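Local coordinates for protein aspartate aminotransferase (Plasmodium falciparum, PDB 3K7Y) that probably catalyses the pyridoxal-phosphate-dependent, reversible transfer of an amino group between L-aspartate and 2-oxoglutarate, giving oxaloacetate and L-glutamate, as a homodimer, at residues H47-L58 against L306-L317. Sequence-based numbering, arbitrary orientation.
Sequences HIFDSVLNADKL and LKLNWIKELSQL
With CG turned away from its own carbonyl carbon (chi1 -66°), Phe49 turns its ring toward Trp310 and Glu313; Trp310, its CG opposite the backbone N, presents an indole edge to it. The pair is T-shaped: the planes stand 76° apart and CD1 of Trp310 sits 3.4 Å above the phenyl plane, over its centre. His47 CE1 covers the opposite face, and Leu317 CD2 packs 3.9 Å from that same CE1. A flat, apolar phenyl suits a slot filled from both sides, while indole also offers a donor, NE1, bonded to the backbone O of Asn250. In this class I aminotransferase, the contact joins the start of helix 50-58 to segment 306-317 of the long helix 304-335; the segments 50-58 and 306-317 run nearly antiparallel, at 151°, their axes 9.2 Å apart at closest approach. Ser51, small enough to enter as a knob among Leu306, Asn309, Trp310 and Glu313, donates from OG to Glu313 OE1 (3.2 Å), nearly along the C-O axis. Extended beyond CG, Glu313 also reaches the backbone, where OE2 accepts a weak bond from Asp50 N at 3.3 Å. Further along, branched Leu306 touches twice, CD2 3.9 Å from Asn54 CB and CD1 4.4 Å from Leu58 CD2.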
loop_
_atom_site.group_PDB
_atom_site.type_symbol
_atom_site.label_atom_id
_atom_site.label_comp_id
_atom_site.label_asym_id
_atom_site.label_seq_id
_atom_site.Cartn_x
_atom_site.Cartn_y
_atom_site.Cartn_z
ATOM N N HIS A 47 -2.716 -20.735 9.206
ATOM C CA HIS A 47 -1.425 -21.389 9.041
ATOM C C HIS A 47 -0.239 -20.430 9.119
ATOM O O HIS A 47 -0.378 -19.232 8.843
ATOM C CB HIS A 47 -1.374 -22.131 7.706
ATOM C CG HIS A 47 -0.074 -22.831 7.461
ATOM N ND1 HIS A 47 0.753 -22.515 6.406
ATOM C CD2 HIS A 47 0.556 -23.811 8.155
ATOM C CE1 HIS A 47 1.824 -23.289 6.444
ATOM N NE2 HIS A 47 1.728 -24.084 7.495
ATOM N N ILE A 48 0.922 -20.972 9.500
ATOM C CA ILE A 48 2.202 -20.268 9.362
ATOM C C ILE A 48 3.413 -21.206 9.432
ATOM O O ILE A 48 3.473 -22.073 10.288
ATOM C CB ILE A 48 2.342 -19.053 10.354
ATOM C CG1 ILE A 48 3.485 -18.115 9.907
ATOM C CG2 ILE A 48 2.445 -19.526 11.825
ATOM C CD1 ILE A 48 3.079 -16.679 9.762
ATOM N N PHE A 49 4.369 -21.006 8.529
ATOM C CA PHE A 49 5.611 -21.777 8.490
ATOM C C PHE A 49 6.539 -21.518 9.686
ATOM O O PHE A 49 6.276 -20.645 10.509
ATOM C CB PHE A 49 6.362 -21.461 7.196
ATOM C CG PHE A 49 5.653 -21.909 5.960
ATOM C CD1 PHE A 49 5.892 -23.165 5.425
ATOM C CD2 PHE A 49 4.744 -21.074 5.328
ATOM C CE1 PHE A 49 5.222 -23.580 4.273
ATOM C CE2 PHE A 49 4.077 -21.480 4.187
ATOM C CZ PHE A 49 4.317 -22.727 3.652
ATOM N N ASP A 50 7.621 -22.288 9.780
ATOM C CA ASP A 50 8.677 -22.022 10.751
ATOM C C ASP A 50 9.787 -21.225 10.087
ATOM O O ASP A 50 10.371 -20.334 10.698
ATOM C CB ASP A 50 9.233 -23.325 11.337
ATOM C CG ASP A 50 8.421 -23.833 12.522
ATOM O OD1 ASP A 50 7.180 -23.937 12.419
ATOM O OD2 ASP A 50 9.035 -24.144 13.562
ATOM N N SER A 51 10.064 -21.552 8.826
ATOM C CA SER A 51 10.974 -20.766 7.988
ATOM C C SER A 51 10.638 -19.284 8.065
ATOM O O SER A 51 11.520 -18.441 8.194
ATOM C CB SER A 51 10.891 -21.228 6.532
ATOM O OG SER A 51 11.306 -22.573 6.395
ATOM N N VAL A 52 9.345 -18.984 7.993
ATOM C CA VAL A 52 8.850 -17.614 8.041
ATOM C C VAL A 52 9.021 -16.988 9.418
ATOM O O VAL A 52 9.466 -15.844 9.517
ATOM C CB VAL A 52 7.390 -17.517 7.556
ATOM C CG1 VAL A 52 6.730 -16.256 8.074
ATOM C CG2 VAL A 52 7.341 -17.563 6.031
ATOM N N LEU A 53 8.691 -17.737 10.469
ATOM C CA LEU A 53 8.942 -17.281 11.838
ATOM C C LEU A 53 10.435 -17.023 12.089
ATOM O O LEU A 53 10.798 -16.142 12.874
ATOM C CB LEU A 53 8.396 -18.273 12.877
ATOM C CG LEU A 53 6.902 -18.607 13.022
ATOM C CD1 LEU A 53 6.604 -19.174 14.404
ATOM C CD2 LEU A 53 6.009 -17.415 12.766
ATOM N N ASN A 54 11.291 -17.788 11.416
ATOM C CA ASN A 54 12.732 -17.616 11.546
ATOM C C ASN A 54 13.262 -16.449 10.714
ATOM O O ASN A 54 14.107 -15.683 11.179
ATOM C CB ASN A 54 13.469 -18.918 11.228
ATOM C CG ASN A 54 13.178 -20.017 12.245
ATOM O OD1 ASN A 54 13.420 -21.194 11.980
ATOM N ND2 ASN A 54 12.651 -19.639 13.409
ATOM N N ALA A 55 12.758 -16.305 9.493
ATOM C CA ALA A 55 13.050 -15.123 8.694
ATOM C C ALA A 55 12.703 -13.871 9.506
ATOM O O ALA A 55 13.484 -12.919 9.554
ATOM C CB ALA A 55 12.286 -15.156 7.373
ATOM N N ASP A 56 11.547 -13.890 10.166
ATOM C CA ASP A 56 11.153 -12.783 11.031
ATOM C C ASP A 56 12.226 -12.437 12.057
ATOM O O ASP A 56 12.704 -11.304 12.090
ATOM C CB ASP A 56 9.814 -13.056 11.723
ATOM C CG ASP A 56 8.741 -12.050 11.332
ATOM O OD1 ASP A 56 9.091 -10.975 10.799
ATOM O OD2 ASP A 56 7.548 -12.321 11.579
ATOM N N LYS A 57 12.603 -13.415 12.879
ATOM C CA LYS A 57 13.675 -13.238 13.858
ATOM C C LYS A 57 14.935 -12.720 13.189
ATOM O O LYS A 57 15.427 -11.657 13.542
ATOM C CB LYS A 57 13.967 -14.543 14.613
ATOM C CG LYS A 57 13.070 -14.777 15.829
ATOM C CD LYS A 57 13.477 -16.011 16.633
ATOM C CE LYS A 57 12.683 -17.249 16.212
ATOM N NZ LYS A 57 12.988 -18.427 17.089
ATOM N N LEU A 58 15.433 -13.467 12.206
ATOM C CA LEU A 58 16.575 -13.047 11.398
ATOM C C LEU A 58 16.555 -11.564 11.026
ATOM O O LEU A 58 17.597 -10.906 11.031
ATOM C CB LEU A 58 16.659 -13.885 10.115
ATOM C CG LEU A 58 17.606 -15.082 10.035
ATOM C CD1 LEU A 58 19.006 -14.733 10.555
ATOM C CD2 LEU A 58 17.043 -16.284 10.767
ATOM N N LEU A 306 16.733 -22.051 4.912
ATOM C CA LEU A 306 15.345 -21.612 5.046
ATOM C C LEU A 306 14.553 -21.856 3.762
ATOM O O LEU A 306 13.459 -22.414 3.817
ATOM C CB LEU A 306 15.266 -20.154 5.507
ATOM C CG LEU A 306 15.834 -19.868 6.903
ATOM C CD1 LEU A 306 16.036 -18.373 7.083
ATOM C CD2 LEU A 306 14.950 -20.435 8.013
ATOM N N LYS A 307 15.112 -21.476 2.613
ATOM C CA LYS A 307 14.444 -21.721 1.340
ATOM C C LYS A 307 14.096 -23.204 1.227
ATOM O O LYS A 307 12.957 -23.560 0.940
ATOM C CB LYS A 307 15.289 -21.246 0.149
ATOM C CG LYS A 307 14.457 -20.857 -1.085
ATOM C CD LYS A 307 15.289 -20.678 -2.356
ATOM C CE LYS A 307 15.646 -22.024 -2.993
ATOM N NZ LYS A 307 16.947 -22.037 -3.737
ATOM N N LEU A 308 15.073 -24.060 1.508
ATOM C CA LEU A 308 14.892 -25.512 1.444
ATOM C C LEU A 308 13.946 -26.046 2.516
ATOM O O LEU A 308 13.160 -26.958 2.257
ATOM C CB LEU A 308 16.246 -26.222 1.518
ATOM C CG LEU A 308 17.114 -26.138 0.255
ATOM C CD1 LEU A 308 18.602 -26.168 0.598
ATOM C CD2 LEU A 308 16.749 -27.251 -0.744
ATOM N N ASN A 309 14.025 -25.478 3.715
ATOM C CA ASN A 309 13.101 -25.829 4.789
ATOM C C ASN A 309 11.685 -25.356 4.466
ATOM O O ASN A 309 10.719 -26.025 4.813
ATOM C CB ASN A 309 13.590 -25.265 6.134
ATOM C CG ASN A 309 12.613 -25.514 7.290
ATOM O OD1 ASN A 309 11.922 -26.539 7.351
ATOM N ND2 ASN A 309 12.567 -24.559 8.225
ATOM N N TRP A 310 11.564 -24.215 3.791
ATOM C CA TRP A 310 10.254 -23.728 3.381
ATOM C C TRP A 310 9.687 -24.555 2.240
ATOM O O TRP A 310 8.619 -25.137 2.407
ATOM C CB TRP A 310 10.272 -22.247 3.019
ATOM C CG TRP A 310 9.025 -21.789 2.284
ATOM C CD1 TRP A 310 7.743 -21.779 2.759
ATOM C CD2 TRP A 310 8.961 -21.267 0.951
ATOM N NE1 TRP A 310 6.886 -21.295 1.799
ATOM C CE2 TRP A 310 7.609 -20.971 0.682
ATOM C CE3 TRP A 310 9.917 -21.021 -0.045
ATOM C CZ2 TRP A 310 7.191 -20.447 -0.537
ATOM C CZ3 TRP A 310 9.500 -20.503 -1.256
ATOM C CH2 TRP A 310 8.150 -20.221 -1.491
ATOM N N ILE A 311 10.390 -24.618 1.099
ATOM C CA ILE A 311 9.977 -25.463 -0.050
ATOM C C ILE A 311 9.432 -26.835 0.372
ATOM O O ILE A 311 8.407 -27.293 -0.158
ATOM C CB ILE A 311 11.125 -25.714 -1.050
ATOM C CG1 ILE A 311 11.576 -24.422 -1.709
ATOM C CG2 ILE A 311 10.700 -26.708 -2.132
ATOM C CD1 ILE A 311 12.981 -24.518 -2.259
ATOM N N LYS A 312 10.129 -27.479 1.314
ATOM C CA LYS A 312 9.705 -28.760 1.860
ATOM C C LYS A 312 8.329 -28.671 2.525
ATOM O O LYS A 312 7.406 -29.340 2.073
ATOM C CB LYS A 312 10.765 -29.356 2.804
ATOM C CG LYS A 312 11.893 -30.181 2.122
ATOM C CD LYS A 312 11.439 -31.594 1.703
ATOM C CE LYS A 312 12.614 -32.509 1.295
ATOM N NZ LYS A 312 13.065 -33.506 2.339
ATOM N N GLU A 313 8.183 -27.847 3.569
ATOM C CA GLU A 313 6.876 -27.657 4.236
ATOM C C GLU A 313 5.818 -27.281 3.193
ATOM O O GLU A 313 4.659 -27.701 3.284
ATOM C CB GLU A 313 6.921 -26.566 5.319
ATOM C CG GLU A 313 7.940 -26.733 6.464
ATOM C CD GLU A 313 8.117 -25.436 7.286
ATOM O OE1 GLU A 313 9.218 -24.825 7.248
ATOM O OE2 GLU A 313 7.142 -25.018 7.957
ATOM N N LEU A 314 6.237 -26.492 2.203
ATOM C CA LEU A 314 5.393 -26.133 1.085
ATOM C C LEU A 314 4.995 -27.372 0.302
ATOM O O LEU A 314 3.808 -27.592 0.066
ATOM C CB LEU A 314 6.086 -25.115 0.178
ATOM C CG LEU A 314 5.317 -24.508 -1.014
ATOM C CD1 LEU A 314 5.252 -25.502 -2.200
ATOM C CD2 LEU A 314 3.921 -23.986 -0.645
ATOM N N SER A 315 5.971 -28.179 -0.104
ATOM C CA SER A 315 5.667 -29.422 -0.830
ATOM C C SER A 315 4.800 -30.389 -0.011
ATOM O O SER A 315 3.870 -31.005 -0.545
ATOM C CB SER A 315 6.938 -30.119 -1.290
ATOM O OG SER A 315 6.651 -30.918 -2.415
ATOM N N GLN A 316 5.126 -30.504 1.282
ATOM C CA GLN A 316 4.299 -31.188 2.290
ATOM C C GLN A 316 2.888 -30.590 2.429
ATOM O O GLN A 316 1.973 -31.261 2.899
ATOM C CB GLN A 316 4.995 -31.185 3.665
ATOM C CG GLN A 316 5.610 -32.520 4.098
ATOM C CD GLN A 316 7.110 -32.657 3.797
ATOM O OE1 GLN A 316 7.853 -31.677 3.820
ATOM N NE2 GLN A 316 7.556 -33.887 3.537
ATOM N N LEU A 317 2.706 -29.337 2.029
ATOM C CA LEU A 317 1.383 -28.708 2.129
ATOM C C LEU A 317 0.428 -29.069 0.981
ATOM O O LEU A 317 -0.653 -29.596 1.230
ATOM C CB LEU A 317 1.496 -27.191 2.322
ATOM C CG LEU A 317 0.241 -26.463 2.794
ATOM C CD1 LEU A 317 -0.435 -27.215 3.922
ATOM C CD2 LEU A 317 0.594 -25.063 3.244
#